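Side-chain contacts in lovastatin nonaketide synthase mokA (Monascus pilosus, PDB 6AD3), which builds the polyketide core of monacolin K (lovastatin) as an iterative type I polyketide synthase, seen here in its condensation domain: residues A[333-338]-A[348-353]; A[326-331]-A[395-400]; A[470-475]-A[501-506]; A[278-283]-A[484-489]. The protein carries 1 engineered substitution. All blocks are in the same frame, centred on the assembly; numbering follows the deposited sequence.

Interaction 1 (A[333-338]-A[348-353]); sequences AAYHVL and FSIGLA
His336 and Phe348 meet ring to ring, and Ile350 fits in beside them, where helix 327-343 lies on one face of the mixed six-stranded sheet of the condensation domain. After a short connection the chain turns back from this helix into strand 348-354, and the two segments run roughly antiparallel, their axes 10.4 Å apart at closest.

His336 can be followed outward from CB, which rests on the end methyl of Ile350, CD1, 3.9 Å away. From there CG swings anti to the backbone N (chi1 167°), which carries the imidazole out towards the first residue of the strand. ND1 turns to another partner, bonding to NE2 of His389 on helix 386-401. The far side of the ring, CD2 and NE2, belongs to Phe348: CD2 sits 3.3 Å from Phe348 CZ, and NE2 comes to 3.6 Å from that same CZ. The planes differ by only 21°, yet the rings are offset so strongly that little of one lies over the other, and the centroids are 5.1 Å apart. Phe377, on the neighbouring strand 371-377, stacks on the imidazole as well, making His336 part of an aromatic cluster.

Phe348 gets there by a first torsion of 58°, its CG held between the backbone N and the carbonyl carbon. The carbonyl oxygen of His336 lies in the plane of the phenyl ring, at its edge. One helix position earlier, Tyr335 reaches the other branch of Ile350: its CE2 meets CG2 at 4.0 Å, with the methyl near the plane of the phenol ring.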
loop_
_atom_site.group_PDB
_atom_site.type_symbol
_atom_site.label_atom_id
_atom_site.label_comp_id
_atom_site.label_asym_id
_atom_site.label_seq_id
_atom_site.Cartn_x
_atom_site.Cartn_y
_atom_site.Cartn_z
ATOM N N ALA A 333 13.366 -1.102 11.845
ATOM C CA ALA A 333 14.349 -1.866 12.561
ATOM C C ALA A 333 13.724 -2.733 13.644
ATOM O O ALA A 333 14.108 -3.869 13.807
ATOM C CB ALA A 333 15.443 -0.940 13.150
ATOM N N ALA A 334 12.768 -2.180 14.391
ATOM C CA ALA A 334 12.112 -2.893 15.431
ATOM C C ALA A 334 11.235 -4.037 14.857
ATOM O O ALA A 334 11.159 -5.130 15.419
ATOM C CB ALA A 334 11.293 -1.923 16.273
ATOM N N TYR A 335 10.621 -3.789 13.711
ATOM C CA TYR A 335 9.829 -4.803 13.020
ATOM C C TYR A 335 10.718 -5.964 12.606
ATOM O O TYR A 335 10.375 -7.132 12.836
ATOM C CB TYR A 335 9.155 -4.167 11.809
ATOM C CG TYR A 335 8.360 -5.084 10.931
ATOM C CD1 TYR A 335 7.270 -5.749 11.417
ATOM C CD2 TYR A 335 8.483 -4.986 9.564
ATOM C CE1 TYR A 335 6.418 -6.439 10.557
ATOM C CE2 TYR A 335 7.637 -5.669 8.703
ATOM C CZ TYR A 335 6.629 -6.413 9.211
ATOM O OH TYR A 335 5.768 -7.087 8.338
ATOM N N HIS A 336 11.878 -5.646 12.026
ATOM C CA HIS A 336 12.834 -6.667 11.659
ATOM C C HIS A 336 13.247 -7.495 12.867
ATOM O O HIS A 336 13.285 -8.733 12.796
ATOM C CB HIS A 336 14.068 -6.043 11.014
ATOM C CG HIS A 336 15.210 -6.987 10.895
ATOM N ND1 HIS A 336 16.254 -7.002 11.802
ATOM C CD2 HIS A 336 15.375 -8.075 10.110
ATOM C CE1 HIS A 336 17.039 -8.032 11.544
ATOM N NE2 HIS A 336 16.528 -8.705 10.526
ATOM N N VAL A 337 13.576 -6.822 13.985
ATOM C CA VAL A 337 13.991 -7.555 15.192
ATOM C C VAL A 337 12.913 -8.502 15.714
ATOM O O VAL A 337 13.185 -9.651 16.005
ATOM C CB VAL A 337 14.392 -6.598 16.316
ATOM C CG1 VAL A 337 14.621 -7.353 17.615
ATOM C CG2 VAL A 337 15.635 -5.809 15.899
ATOM N N LEU A 338 11.650 -8.077 15.683
ATOM C CA LEU A 338 10.591 -8.916 16.143
ATOM C C LEU A 338 10.394 -10.116 15.211
ATOM O O LEU A 338 10.195 -11.247 15.659
ATOM C CB LEU A 338 9.304 -8.104 16.266
ATOM C CG LEU A 338 8.108 -8.894 16.763
ATOM C CD1 LEU A 338 8.411 -9.611 18.075
ATOM C CD2 LEU A 338 6.919 -7.965 16.925
ATOM N N PHE A 348 16.222 -13.081 5.910
ATOM C CA PHE A 348 14.926 -12.937 5.282
ATOM C C PHE A 348 14.774 -11.525 4.767
ATOM O O PHE A 348 15.547 -10.636 5.140
ATOM C CB PHE A 348 13.769 -13.290 6.252
ATOM C CG PHE A 348 13.731 -12.464 7.518
ATOM C CD1 PHE A 348 14.540 -12.806 8.620
ATOM C CD2 PHE A 348 12.950 -11.293 7.608
ATOM C CE1 PHE A 348 14.472 -12.081 9.804
ATOM C CE2 PHE A 348 12.912 -10.557 8.781
ATOM C CZ PHE A 348 13.717 -10.913 9.850
ATOM N N SER A 349 13.729 -11.301 3.967
ATOM C CA SER A 349 13.571 -9.995 3.338
ATOM C C SER A 349 12.272 -9.327 3.713
ATOM O O SER A 349 11.280 -9.988 4.061
ATOM C CB SER A 349 13.678 -10.131 1.807
ATOM O OG SER A 349 14.972 -10.556 1.406
ATOM N N ILE A 350 12.309 -8.004 3.732
ATOM C CA ILE A 350 11.135 -7.211 4.008
ATOM C C ILE A 350 10.909 -6.264 2.845
ATOM O O ILE A 350 11.779 -5.447 2.514
ATOM C CB ILE A 350 11.297 -6.381 5.294
ATOM C CG1 ILE A 350 11.575 -7.315 6.524
ATOM C CG2 ILE A 350 10.037 -5.510 5.510
ATOM C CD1 ILE A 350 11.932 -6.579 7.809
ATOM N N GLY A 351 9.712 -6.319 2.268
ATOM C CA GLY A 351 9.324 -5.369 1.249
ATOM C C GLY A 351 8.979 -4.036 1.870
ATOM O O GLY A 351 8.017 -3.927 2.620
ATOM N N LEU A 352 9.790 -3.028 1.582
ATOM C CA LEU A 352 9.537 -1.685 2.077
ATOM C C LEU A 352 8.707 -0.901 1.066
ATOM O O LEU A 352 9.066 -0.811 -0.122
ATOM C CB LEU A 352 10.864 -0.972 2.355
ATOM C CG LEU A 352 10.792 0.522 2.706
ATOM C CD1 LEU A 352 10.135 0.746 4.053
ATOM C CD2 LEU A 352 12.173 1.170 2.705
ATOM N N ALA A 353 7.505 -0.520 1.463
ATOM C CA ALA A 353 6.659 0.241 0.571
ATOM C C ALA A 353 7.334 1.574 0.271
ATOM O O ALA A 353 8.007 2.175 1.143
ATOM C CB ALA A 353 5.262 0.484 1.216
#

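Interaction 2 (A[326-331]-A[395-400]); sequences TPMQFY and DKVREA
Val397 turns one methyl, CG1, towards both Met328 and Gln329, joining the first turn of helix 327-343 to the late turns of helix 386-401. The apolar part is small. Met328 CE touches Val397 CG1 at 4.1 Å, brought there by a chain that bends at both chi2 and chi3. Gln329 NE2 approaches the same CG1 at 4.1 Å, so the nitrogen end of the amide, not its oxygen, lies next to the valine methyl. Behind Met328, Phe437 and Tyr439 of strand 435-440 continue the hydrophobic layer.

Hydrogen bonds within the 326-331 segment set the position of the glutamine. Thr326 is the N-cap of the helix and forms a capping box with Gln329: Thr326 OG1 accepts from Gln329 N at 3.2 Å, and Thr326 N donates back to Gln329 OE1 at 2.9 Å. This return bond is nearly straight at the hydrogen (165°), although the donor stands well above the plane of the carbonyl, 53° out of it.

The third kind of link passes through water. A single water accepts from Gln329 NE2 at 3.0 Å and from Arg398 NE at 2.8 Å, tying the amide to the exposed arginine on the opposite helix.

Each end of the Gln329 amide therefore has its own task: the oxygen closes the capping box, while the nitrogen donates to the bridging water. That division settles which end is oxygen and which nitrogen, and it makes the capping-box partner of Thr326 also a water-mediated polar link to the next helix.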
loop_
_atom_site.group_PDB
_atom_site.type_symbol
_atom_site.label_atom_id
_atom_site.label_comp_id
_atom_site.label_asym_id
_atom_site.label_seq_id
_atom_site.Cartn_x
_atom_site.Cartn_y
_atom_site.Cartn_z
ATOM N N THR A 326 15.628 8.318 11.100
ATOM C CA THR A 326 14.245 8.781 11.104
ATOM C C THR A 326 13.373 7.824 11.924
ATOM O O THR A 326 13.688 6.661 12.051
ATOM C CB THR A 326 13.669 8.817 9.680
ATOM O OG1 THR A 326 13.596 7.487 9.179
ATOM C CG2 THR A 326 14.549 9.654 8.739
ATOM N N PRO A 327 12.212 8.300 12.393
ATOM C CA PRO A 327 11.292 7.396 13.082
ATOM C C PRO A 327 10.930 6.190 12.195
ATOM O O PRO A 327 10.862 5.080 12.681
ATOM C CB PRO A 327 10.066 8.282 13.330
ATOM C CG PRO A 327 10.688 9.643 13.569
ATOM C CD PRO A 327 11.829 9.715 12.564
ATOM N N MET A 328 10.716 6.409 10.908
ATOM C CA MET A 328 10.435 5.273 10.011
ATOM C C MET A 328 11.468 4.178 10.143
ATOM O O MET A 328 11.123 2.999 10.282
ATOM C CB MET A 328 10.373 5.702 8.549
ATOM C CG MET A 328 9.936 4.548 7.631
ATOM S SD MET A 328 11.305 3.494 7.055
ATOM C CE MET A 328 11.729 4.313 5.519
ATOM N N GLN A 329 12.735 4.566 10.196
ATOM C CA GLN A 329 13.796 3.587 10.270
ATOM C C GLN A 329 13.814 2.861 11.598
ATOM O O GLN A 329 14.109 1.688 11.642
ATOM C CB GLN A 329 15.129 4.228 9.996
ATOM C CG GLN A 329 15.265 4.682 8.559
ATOM C CD GLN A 329 16.254 5.842 8.377
ATOM O OE1 GLN A 329 16.812 6.374 9.340
ATOM N NE2 GLN A 329 16.334 6.330 7.159
ATOM N N PHE A 330 13.393 3.548 12.654
ATOM C CA PHE A 330 13.234 2.921 13.982
ATOM C C PHE A 330 12.099 1.865 13.958
ATOM O O PHE A 330 12.283 0.693 14.375
ATOM C CB PHE A 330 12.924 4.016 15.041
ATOM C CG PHE A 330 13.099 3.553 16.490
ATOM C CD1 PHE A 330 12.233 2.602 17.055
ATOM C CD2 PHE A 330 14.031 4.139 17.300
ATOM C CE1 PHE A 330 12.342 2.249 18.388
ATOM C CE2 PHE A 330 14.168 3.756 18.603
ATOM C CZ PHE A 330 13.344 2.806 19.156
ATOM N N TYR A 331 10.957 2.234 13.382
ATOM C CA TYR A 331 9.847 1.314 13.318
ATOM C C TYR A 331 10.253 0.059 12.471
ATOM O O TYR A 331 9.890 -1.076 12.800
ATOM C CB TYR A 331 8.613 2.019 12.747
ATOM C CG TYR A 331 8.015 3.032 13.670
ATOM C CD1 TYR A 331 7.385 2.630 14.836
ATOM C CD2 TYR A 331 8.021 4.411 13.369
ATOM C CE1 TYR A 331 6.889 3.550 15.733
ATOM C CE2 TYR A 331 7.478 5.339 14.251
ATOM C CZ TYR A 331 6.854 4.883 15.414
ATOM O OH TYR A 331 6.331 5.754 16.367
ATOM N N ASP A 395 21.330 3.098 7.164
ATOM C CA ASP A 395 22.226 3.028 5.992
ATOM C C ASP A 395 21.658 2.105 4.894
ATOM O O ASP A 395 21.732 2.409 3.701
ATOM C CB ASP A 395 23.617 2.534 6.415
ATOM C CG ASP A 395 24.340 3.524 7.306
ATOM O OD1 ASP A 395 24.023 4.725 7.253
ATOM O OD2 ASP A 395 25.174 3.086 8.119
ATOM N N LYS A 396 20.999 1.036 5.317
ATOM C CA LYS A 396 20.411 0.047 4.385
ATOM C C LYS A 396 19.280 0.699 3.586
ATOM O O LYS A 396 19.143 0.496 2.372
ATOM C CB LYS A 396 19.883 -1.150 5.187
ATOM C CG LYS A 396 19.205 -2.239 4.364
ATOM C CD LYS A 396 18.968 -3.527 5.184
ATOM C CE LYS A 396 20.242 -4.347 5.285
ATOM N NZ LYS A 396 20.120 -5.713 4.793
ATOM N N VAL A 397 18.469 1.491 4.267
ATOM C CA VAL A 397 17.369 2.195 3.621
ATOM C C VAL A 397 17.858 3.299 2.687
ATOM O O VAL A 397 17.441 3.387 1.524
ATOM C CB VAL A 397 16.441 2.814 4.672
ATOM C CG1 VAL A 397 15.487 3.797 4.038
ATOM C CG2 VAL A 397 15.701 1.729 5.440
ATOM N N ARG A 398 18.857 4.038 3.132
ATOM C CA ARG A 398 19.420 5.097 2.284
ATOM C C ARG A 398 20.019 4.492 1.013
ATOM O O ARG A 398 19.822 5.011 -0.084
ATOM C CB ARG A 398 20.464 5.920 3.043
ATOM C CG ARG A 398 19.849 6.836 4.099
ATOM C CD ARG A 398 20.954 7.626 4.818
ATOM N NE ARG A 398 20.459 8.836 5.457
ATOM C CZ ARG A 398 21.237 9.717 6.083
ATOM N NH1 ARG A 398 22.555 9.530 6.148
ATOM N NH2 ARG A 398 20.702 10.795 6.633
ATOM N N GLU A 399 20.666 3.352 1.139
ATOM C CA GLU A 399 21.232 2.702 -0.039
ATOM C C GLU A 399 20.117 2.195 -0.966
ATOM O O GLU A 399 20.174 2.372 -2.169
ATOM C CB GLU A 399 22.146 1.571 0.383
ATOM C CG GLU A 399 22.987 1.007 -0.736
ATOM C CD GLU A 399 23.863 -0.125 -0.242
ATOM O OE1 GLU A 399 23.378 -1.274 -0.178
ATOM O OE2 GLU A 399 24.996 0.157 0.160
ATOM N N ALA A 400 19.102 1.570 -0.393
ATOM C CA ALA A 400 17.953 1.125 -1.168
ATOM C C ALA A 400 17.344 2.294 -1.951
ATOM O O ALA A 400 16.929 2.117 -3.073
ATOM C CB ALA A 400 16.910 0.477 -0.277
HETATM O O HOH W 1 17.886 8.852 6.604
#

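Interaction 3 (A[470-475]-A[501-506])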
loop_
_atom_site.group_PDB
_atom_site.type_symbol
_atom_site.label_atom_id
_atom_site.label_comp_id
_atom_site.label_asym_id
_atom_site.label_seq_id
_atom_site.Cartn_x
_atom_site.Cartn_y
_atom_site.Cartn_z
ATOM N N LEU A 470 2.844 -5.015 8.068
ATOM C CA LEU A 470 2.686 -3.948 9.037
ATOM C C LEU A 470 2.531 -2.631 8.262
ATOM O O LEU A 470 3.443 -2.234 7.505
ATOM C CB LEU A 470 3.907 -3.865 9.963
ATOM C CG LEU A 470 4.004 -2.615 10.842
ATOM C CD1 LEU A 470 2.801 -2.506 11.737
ATOM C CD2 LEU A 470 5.259 -2.643 11.700
ATOM N N GLU A 471 1.346 -2.017 8.364
ATOM C CA GLU A 471 1.091 -0.724 7.759
ATOM C C GLU A 471 0.925 0.280 8.892
ATOM O O GLU A 471 0.326 -0.061 9.906
ATOM C CB GLU A 471 -0.222 -0.728 6.976
ATOM C CG GLU A 471 -0.268 -1.700 5.843
ATOM C CD GLU A 471 -1.584 -1.686 5.126
ATOM O OE1 GLU A 471 -1.918 -2.707 4.475
ATOM O OE2 GLU A 471 -2.187 -0.581 5.062
ATOM N N MET A 472 1.594 1.433 8.787
ATOM C CA MET A 472 1.530 2.469 9.809
ATOM C C MET A 472 1.213 3.802 9.176
ATOM O O MET A 472 1.756 4.132 8.100
ATOM C CB MET A 472 2.889 2.665 10.470
ATOM C CG MET A 472 3.400 1.575 11.279
ATOM S SD MET A 472 4.964 2.181 11.968
ATOM C CE MET A 472 4.465 3.716 12.815
ATOM N N SER A 473 0.446 4.615 9.899
ATOM C CA SER A 473 0.332 6.046 9.631
ATOM C C SER A 473 0.976 6.770 10.797
ATOM O O SER A 473 0.751 6.435 11.946
ATOM C CB SER A 473 -1.139 6.464 9.495
ATOM O OG SER A 473 -1.726 5.884 8.308
ATOM N N ASP A 474 1.685 7.838 10.488
ATOM C CA ASP A 474 2.353 8.649 11.508
ATOM C C ASP A 474 2.028 10.111 11.167
ATOM O O ASP A 474 2.903 10.887 10.771
ATOM C CB ASP A 474 3.852 8.362 11.466
ATOM C CG ASP A 474 4.650 9.135 12.507
ATOM O OD1 ASP A 474 4.033 9.718 13.392
ATOM O OD2 ASP A 474 5.903 9.086 12.438
ATOM N N ASP A 475 0.769 10.471 11.345
ATOM C CA ASP A 475 0.279 11.838 11.061
ATOM C C ASP A 475 0.784 12.713 12.213
ATOM O O ASP A 475 0.586 12.361 13.369
ATOM C CB ASP A 475 -1.259 11.811 11.026
ATOM C CG ASP A 475 -1.878 13.149 10.727
ATOM O OD1 ASP A 475 -1.299 14.171 11.137
ATOM O OD2 ASP A 475 -2.939 13.147 10.085
ATOM N N GLU A 501 0.793 -6.580 19.833
ATOM C CA GLU A 501 1.124 -6.351 21.230
ATOM C C GLU A 501 2.619 -6.515 21.447
ATOM O O GLU A 501 3.219 -5.767 22.206
ATOM C CB GLU A 501 0.346 -7.303 22.140
ATOM C CG GLU A 501 -1.129 -6.910 22.278
ATOM C CD GLU A 501 -1.960 -7.904 23.080
ATOM O OE1 GLU A 501 -3.127 -7.549 23.378
ATOM O OE2 GLU A 501 -1.554 -9.104 23.228
ATOM N N SER A 502 3.187 -7.582 20.890
ATOM C CA SER A 502 4.646 -7.813 20.988
ATOM C C SER A 502 5.473 -6.710 20.341
ATOM O O SER A 502 6.523 -6.315 20.846
ATOM C CB SER A 502 5.026 -9.173 20.407
ATOM O OG SER A 502 4.531 -10.201 21.240
ATOM N N TYR A 503 4.957 -6.164 19.242
ATOM C CA TYR A 503 5.627 -5.096 18.538
ATOM C C TYR A 503 5.596 -3.809 19.353
ATOM O O TYR A 503 6.627 -3.137 19.517
ATOM C CB TYR A 503 4.969 -4.911 17.164
ATOM C CG TYR A 503 5.628 -3.845 16.316
ATOM C CD1 TYR A 503 6.970 -3.946 15.942
ATOM C CD2 TYR A 503 4.906 -2.760 15.870
ATOM C CE1 TYR A 503 7.583 -2.969 15.174
ATOM C CE2 TYR A 503 5.519 -1.748 15.129
ATOM C CZ TYR A 503 6.850 -1.879 14.759
ATOM O OH TYR A 503 7.460 -0.874 14.041
ATOM N N ILE A 504 4.451 -3.492 19.924
ATOM C CA ILE A 504 4.344 -2.305 20.765
ATOM C C ILE A 504 5.266 -2.429 21.979
ATOM O O ILE A 504 6.010 -1.470 22.349
ATOM C CB ILE A 504 2.887 -2.055 21.193
ATOM C CG1 ILE A 504 2.089 -1.585 19.969
ATOM C CG2 ILE A 504 2.808 -1.018 22.316
ATOM C CD1 ILE A 504 0.595 -1.582 20.182
ATOM N N SER A 505 5.284 -3.613 22.572
ATOM C CA SER A 505 6.233 -3.882 23.670
ATOM C C SER A 505 7.690 -3.651 23.277
ATOM O O SER A 505 8.477 -3.023 24.024
ATOM C CB SER A 505 6.012 -5.302 24.244
ATOM O OG SER A 505 4.738 -5.382 24.894
ATOM N N ILE A 506 8.069 -4.127 22.114
ATOM C CA ILE A 506 9.449 -4.028 21.676
ATOM C C ILE A 506 9.816 -2.583 21.331
ATOM O O ILE A 506 10.920 -2.138 21.634
ATOM C CB ILE A 506 9.766 -5.047 20.510
ATOM C CG1 ILE A 506 11.082 -5.768 20.793
ATOM C CG2 ILE A 506 9.788 -4.385 19.162
ATOM C CD1 ILE A 506 11.556 -6.699 19.676
#
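Leu470 pushes its CD2 methyl against the phenol of Tyr503, joining strand 468-473 of the sheet to the C-terminal helix 495-512. The leucine CG stands anti to the backbone N (chi1 168°), and the second torsion leaves CD2 as the extended branch, reaching away from the strand. It meets the outer half of the ring: Tyr503 CZ at 3.5 Å, CE2 at 3.6 Å and OH at 3.7 Å. The approach to the ring is oblique, while the two side chains as a whole cross at about a right angle. The other branch, CD1, packs on Val484 of the adjoining strand.

A first torsion of -178° extends the Tyr503 side chain away from its own backbone N, which carries the phenol from the helix to the strand's side chains. Met472, two residues along the strand and so on the same face as Leu470, adds a looser contact, its SD 4.5 Å from Tyr503 OH. Its chain runs out extended at chi2 and then turns at chi3 (56°), leaving the sulfur near the phenol end and against Tyr331 of helix 327-343.

The tyrosine thus works in two ways. Its ring carbons take the methyl of Leu470, while its hydroxyl, beside that same CD2 methyl, hydrogen-bonds to the backbone oxygen of Tyr331; one side chain both packs on the sheet and ties two helices together through a polar bond.

Interaction 4 (A[278-283]-A[484-489]); sequences PRMLLG and VKLQSS
Leu486, near the end of strand 481-487, takes Met280 on one methyl and Leu282 on the other. This is a loop-on-sheet contact: residues 278-283 belong to the long connection between helix 256-266 and strand 301-307, and they pack against that strand end of the condensation domain's six-stranded sheet, beside helices 327-343 and 495-512.

Leu486 has the largest share of the contact. Its CG lies anti to the carbonyl carbon (chi1 -54°), and its two branches diverge towards the loop. CD2 meets the terminal methyl of Met280, CE, at 3.8 Å. That thioether chain leaves the loop extended through chi2 and bends at chi3 (-74°), which brings CE onto the leucine; the two side chains meet at a slant. Met280 is buried, also touching Phe499 of helix 495-512 and Leu339 of helix 327-343, and its backbone N donates to Tyr491 OH.

Next along the loop, the backbone of Leu281 hydrogen-bonds to Leu342 of helix 327-343. Leu282 has the smallest part of the three and is less deeply buried. With Leu486 it shares a neighbour, His495 at the start of helix 495-512, and its own touch on the strand is a loose one, Leu282 CD2 to Leu486 CD1 at 4.4 Å.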
loop_
_atom_site.group_PDB
_atom_site.type_symbol
_atom_site.label_atom_id
_atom_site.label_comp_id
_atom_site.label_asym_id
_atom_site.label_seq_id
_atom_site.Cartn_x
_atom_site.Cartn_y
_atom_site.Cartn_z
ATOM N N PRO A 278 10.034 -18.198 7.993
ATOM C CA PRO A 278 9.347 -19.245 8.765
ATOM C C PRO A 278 8.023 -18.811 9.332
ATOM O O PRO A 278 7.704 -17.609 9.382
ATOM C CB PRO A 278 10.349 -19.558 9.894
ATOM C CG PRO A 278 11.671 -19.236 9.276
ATOM C CD PRO A 278 11.397 -17.966 8.504
ATOM N N ARG A 279 7.231 -19.776 9.787
ATOM C CA ARG A 279 6.070 -19.442 10.601
ATOM C C ARG A 279 6.522 -18.775 11.890
ATOM O O ARG A 279 7.512 -19.169 12.491
ATOM C CB ARG A 279 5.234 -20.710 10.909
ATOM C CG ARG A 279 3.904 -20.391 11.587
ATOM C CD ARG A 279 2.988 -21.625 11.666
ATOM N NE ARG A 279 3.639 -22.738 12.341
ATOM C CZ ARG A 279 3.746 -22.870 13.669
ATOM N NH1 ARG A 279 3.298 -21.917 14.485
ATOM N NH2 ARG A 279 4.327 -23.952 14.192
ATOM N N MET A 280 5.833 -17.716 12.282
ATOM C CA MET A 280 6.116 -17.048 13.563
ATOM C C MET A 280 5.443 -17.780 14.707
ATOM O O MET A 280 4.301 -18.193 14.593
ATOM C CB MET A 280 5.625 -15.601 13.548
ATOM C CG MET A 280 6.299 -14.722 12.507
ATOM S SD MET A 280 5.593 -13.065 12.551
ATOM C CE MET A 280 3.997 -13.356 11.757
ATOM N N LEU A 281 6.142 -17.895 15.828
ATOM C CA LEU A 281 5.579 -18.538 16.999
ATOM C C LEU A 281 4.935 -17.504 17.922
ATOM O O LEU A 281 5.612 -16.693 18.548
ATOM C CB LEU A 281 6.658 -19.347 17.715
ATOM C CG LEU A 281 7.510 -20.235 16.777
ATOM C CD1 LEU A 281 8.551 -21.021 17.571
ATOM C CD2 LEU A 281 6.656 -21.176 15.932
ATOM N N LEU A 282 3.622 -17.419 17.828
ATOM C CA LEU A 282 2.879 -16.339 18.431
ATOM C C LEU A 282 2.267 -16.654 19.791
ATOM O O LEU A 282 2.377 -15.862 20.716
ATOM C CB LEU A 282 1.825 -15.821 17.458
ATOM C CG LEU A 282 2.121 -14.577 16.626
ATOM C CD1 LEU A 282 3.373 -13.829 16.993
ATOM C CD2 LEU A 282 2.029 -14.812 15.143
ATOM N N GLY A 283 1.673 -17.819 19.961
ATOM C CA GLY A 283 1.187 -18.710 18.935
ATOM C C GLY A 283 -0.257 -18.861 19.376
ATOM O O GLY A 283 -0.709 -18.050 20.188
ATOM N N VAL A 484 -1.637 -4.485 11.674
ATOM C CA VAL A 484 -0.956 -5.745 11.346
ATOM C C VAL A 484 -1.943 -6.718 10.671
ATOM O O VAL A 484 -3.091 -6.949 11.176
ATOM C CB VAL A 484 -0.391 -6.415 12.624
ATOM C CG1 VAL A 484 0.112 -7.807 12.310
ATOM C CG2 VAL A 484 0.724 -5.560 13.187
ATOM N N LYS A 485 -1.518 -7.249 9.532
ATOM C CA LYS A 485 -2.286 -8.214 8.749
ATOM C C LYS A 485 -1.481 -9.489 8.641
ATOM O O LYS A 485 -0.307 -9.445 8.278
ATOM C CB LYS A 485 -2.561 -7.678 7.342
ATOM C CG LYS A 485 -3.314 -6.329 7.310
ATOM C CD LYS A 485 -3.485 -5.809 5.869
ATOM C CE LYS A 485 -4.373 -4.567 5.789
ATOM N NZ LYS A 485 -4.343 -3.961 4.422
ATOM N N LEU A 486 -2.133 -10.617 8.920
ATOM C CA LEU A 486 -1.533 -11.955 8.786
ATOM C C LEU A 486 -2.380 -12.834 7.860
ATOM O O LEU A 486 -3.619 -12.713 7.818
ATOM C CB LEU A 486 -1.407 -12.613 10.154
ATOM C CG LEU A 486 -0.674 -11.831 11.225
ATOM C CD1 LEU A 486 -0.710 -12.599 12.553
ATOM C CD2 LEU A 486 0.785 -11.601 10.781
ATOM N N GLN A 487 -1.716 -13.666 7.057
ATOM C CA GLN A 487 -2.434 -14.564 6.164
ATOM C C GLN A 487 -3.235 -15.581 7.000
ATOM O O GLN A 487 -2.657 -16.275 7.849
ATOM C CB GLN A 487 -1.455 -15.330 5.265
ATOM C CG GLN A 487 -0.773 -14.505 4.208
ATOM C CD GLN A 487 -1.718 -14.015 3.111
ATOM O OE1 GLN A 487 -1.637 -12.844 2.672
ATOM N NE2 GLN A 487 -2.600 -14.896 2.654
ATOM N N SER A 488 -4.527 -15.709 6.710
ATOM C CA SER A 488 -5.397 -16.711 7.378
ATOM C C SER A 488 -4.952 -18.129 6.991
ATOM O O SER A 488 -5.203 -19.081 7.719
ATOM C CB SER A 488 -6.865 -16.469 6.989
ATOM O OG SER A 488 -7.058 -16.740 5.613
ATOM N N SER A 489 -4.199 -18.253 5.910
ATOM C CA SER A 489 -3.707 -19.566 5.469
ATOM C C SER A 489 -2.696 -20.141 6.429
ATOM O O SER A 489 -2.454 -21.339 6.441
ATOM C CB SER A 489 -3.103 -19.457 4.059
ATOM O OG SER A 489 -1.991 -18.585 4.045
#

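All four contacts belong to one half of the condensation domain, built round the mixed six-stranded sheet. Helix 327-343 runs through interactions 1 and 2, whose centres are about 10 Å apart, and Met328 packs on Leu352 between them. Interaction 3, about 12 Å from interaction 1, brings in helix 495-512, which lies against the same helix. Interactions 3 and 4 use neighbouring strands, joined by the Glu471-Lys485 salt bridge. Interactions 2 and 4 are farthest apart, with centres about 24 Å distant. Along the chain, interaction 4 spans interactions 1 and 2 and interlaces with interaction 3, so distant sequence is drawn into one continuous core.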